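Local coordinates for histidine triad (HIT) protein (Clostridium difficile, PDB 4EGU) that binds guanosine monophosphate and zinc and, as a member of the histidine triad family, probably acts as a nucleotide hydrolase or transferase, at residues Tyr39-Val44 / Tyr103-Gly108. Residues are numbered along the deposited sequence; the frame is centred on the assembly and turned at random.
Sequences YHILVV and YHILAG. With 5GP (guanosine-5'-monophosphate), chain C.
The imidazoles of H40 and H104 meet rim to rim, their planes turned 44° apart, and each carries a leucine methyl over one face: L106 CD2 sits 3.5 Å from the centroid of the H40 ring, almost on its normal, whereas L42 CD2 lies over the H104 ring offset toward the rim. At the edges H40 NE2 and H104 ND1 share a nearly straight hydrogen bond of 2.9 Å. With CG anti to the backbone N (chi1 -174°), H40 swings its ring alongside that of H104, and its ND1 is hydrogen-bonded to the backbone N of V36. Through its other nitrogen, NE2, H104 donates to O3P of the guanosine monophosphate at 3.0 Å. H104 is the last histidine of the predicted histidine triad motif, and H102, the predicted nucleotidylated residue, also hydrogen-bonds the nucleotide; the bond from H40 to H104 ND1 is consistent with H40 orienting H104 as a second-shell residue. Strands 39-45 and 103-107 are the third and fourth across the five-stranded antiparallel sheet, joined by six backbone hydrogen bonds, among them I105 N to I41 O at 2.8 Å. On the reverse face, toward helix 61-77, I105 CD1 reaches V43 CG2 at 3.7 Å and also touches I41 CG2.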
# COMPACT_ATOMS: atom_id res chain seq x y z
N TYR A 39 -15.09 7.54 -0.19
CA TYR A 39 -14.53 6.65 -1.21
C TYR A 39 -13.86 5.50 -0.45
O TYR A 39 -12.95 5.73 0.36
CB TYR A 39 -13.52 7.35 -2.13
CG TYR A 39 -14.09 8.57 -2.82
CD1 TYR A 39 -14.86 8.46 -3.96
CD2 TYR A 39 -13.87 9.83 -2.29
CE1 TYR A 39 -15.41 9.60 -4.55
CE2 TYR A 39 -14.41 10.95 -2.85
CZ TYR A 39 -15.18 10.84 -3.97
OH TYR A 39 -15.72 11.99 -4.52
N HIS A 40 -14.35 4.28 -0.70
CA HIS A 40 -13.71 3.07 -0.20
C HIS A 40 -13.76 2.09 -1.36
O HIS A 40 -14.80 1.49 -1.66
CB HIS A 40 -14.39 2.51 1.04
CG HIS A 40 -13.65 1.35 1.61
ND1 HIS A 40 -13.97 0.79 2.82
CD2 HIS A 40 -12.59 0.65 1.14
CE1 HIS A 40 -13.15 -0.21 3.07
NE2 HIS A 40 -12.30 -0.32 2.06
N ILE A 41 -12.64 2.02 -2.07
CA ILE A 41 -12.54 1.35 -3.35
C ILE A 41 -11.55 0.20 -3.23
O ILE A 41 -10.49 0.36 -2.63
CB ILE A 41 -12.10 2.36 -4.43
CG1 ILE A 41 -13.17 3.44 -4.61
CG2 ILE A 41 -11.81 1.65 -5.75
CD1 ILE A 41 -12.66 4.71 -5.29
N LEU A 42 -11.91 -0.95 -3.79
CA LEU A 42 -11.02 -2.10 -3.86
C LEU A 42 -10.46 -2.19 -5.27
O LEU A 42 -11.21 -2.15 -6.24
CB LEU A 42 -11.79 -3.38 -3.55
CG LEU A 42 -12.25 -3.49 -2.11
CD1 LEU A 42 -13.37 -4.50 -1.95
CD2 LEU A 42 -11.07 -3.92 -1.25
N VAL A 43 -9.13 -2.33 -5.37
CA VAL A 43 -8.47 -2.48 -6.65
C VAL A 43 -7.85 -3.86 -6.70
O VAL A 43 -7.06 -4.21 -5.81
CB VAL A 43 -7.38 -1.40 -6.87
CG1 VAL A 43 -6.85 -1.48 -8.28
CG2 VAL A 43 -7.93 -0.00 -6.59
N VAL A 44 -8.22 -4.68 -7.68
CA VAL A 44 -7.80 -6.09 -7.72
C VAL A 44 -7.31 -6.48 -9.10
O VAL A 44 -7.87 -6.03 -10.12
CB VAL A 44 -8.88 -7.10 -7.33
CG1 VAL A 44 -9.52 -6.68 -6.04
CG2 VAL A 44 -9.94 -7.27 -8.43
N TYR A 103 -6.05 -4.01 -3.06
CA TYR A 103 -5.68 -2.80 -2.37
C TYR A 103 -6.93 -2.00 -2.06
O TYR A 103 -7.80 -1.84 -2.90
CB TYR A 103 -4.71 -1.96 -3.23
CG TYR A 103 -3.32 -2.53 -3.22
CD1 TYR A 103 -3.00 -3.70 -3.88
CD2 TYR A 103 -2.33 -1.94 -2.46
CE1 TYR A 103 -1.71 -4.24 -3.80
CE2 TYR A 103 -1.04 -2.46 -2.38
CZ TYR A 103 -0.75 -3.61 -3.05
OH TYR A 103 0.50 -4.17 -2.96
N HIS A 104 -6.99 -1.49 -0.84
CA HIS A 104 -8.03 -0.55 -0.44
C HIS A 104 -7.56 0.87 -0.71
O HIS A 104 -6.44 1.22 -0.33
CB HIS A 104 -8.29 -0.65 1.07
CG HIS A 104 -8.75 -1.97 1.57
ND1 HIS A 104 -10.08 -2.22 1.85
CD2 HIS A 104 -8.05 -3.08 1.94
CE1 HIS A 104 -10.17 -3.45 2.32
NE2 HIS A 104 -8.96 -3.99 2.39
N ILE A 105 -8.45 1.68 -1.29
CA ILE A 105 -8.27 3.12 -1.34
C ILE A 105 -9.33 3.73 -0.43
O ILE A 105 -10.52 3.48 -0.61
CB ILE A 105 -8.49 3.73 -2.74
CG1 ILE A 105 -7.80 2.98 -3.87
CG2 ILE A 105 -8.07 5.20 -2.73
CD1 ILE A 105 -8.25 3.49 -5.26
N LEU A 106 -8.88 4.54 0.53
CA LEU A 106 -9.79 5.32 1.39
C LEU A 106 -9.60 6.79 1.08
O LEU A 106 -8.46 7.28 1.06
CB LEU A 106 -9.49 5.10 2.87
CG LEU A 106 -9.56 3.64 3.34
CD1 LEU A 106 -9.30 3.58 4.85
CD2 LEU A 106 -10.85 2.94 3.02
N ALA A 107 -10.68 7.54 0.88
CA ALA A 107 -10.55 8.97 0.57
C ALA A 107 -11.88 9.68 0.83
O ALA A 107 -12.89 9.06 1.13
CB ALA A 107 -10.13 9.18 -0.88
N GLY A 108 -11.84 11.01 0.70
CA GLY A 108 -13.04 11.83 0.73
C GLY A 108 -13.38 12.37 2.10
O GLY A 108 -14.43 12.96 2.27
P 5GP C . -9.89 -7.48 3.69
O1P 5GP C . -10.29 -7.25 5.13
O2P 5GP C . -9.82 -8.92 3.25
O3P 5GP C . -8.63 -6.79 3.39
O5' 5GP C . -10.89 -6.68 2.77
C5' 5GP C . -11.93 -7.35 2.11
C4' 5GP C . -13.02 -6.38 1.80
O4' 5GP C . -13.93 -7.00 0.89
C3' 5GP C . -13.84 -5.94 3.01
O3' 5GP C . -13.64 -4.54 3.25
C2' 5GP C . -15.30 -6.22 2.59
O2' 5GP C . -16.23 -5.22 2.94
C1' 5GP C . -15.19 -6.42 1.07
N9 5GP C . -16.17 -7.33 0.51
C8 5GP C . -16.41 -8.58 0.95
N7 5GP C . -17.34 -9.17 0.18
C5 5GP C . -17.69 -8.28 -0.77
C6 5GP C . -18.59 -8.34 -1.82
O6 5GP C . -19.32 -9.34 -2.07
N1 5GP C . -18.65 -7.23 -2.58
C2 5GP C . -17.90 -6.12 -2.36
N2 5GP C . -18.07 -5.08 -3.19
N3 5GP C . -17.02 -6.02 -1.35
C4 5GP C . -16.93 -7.12 -0.57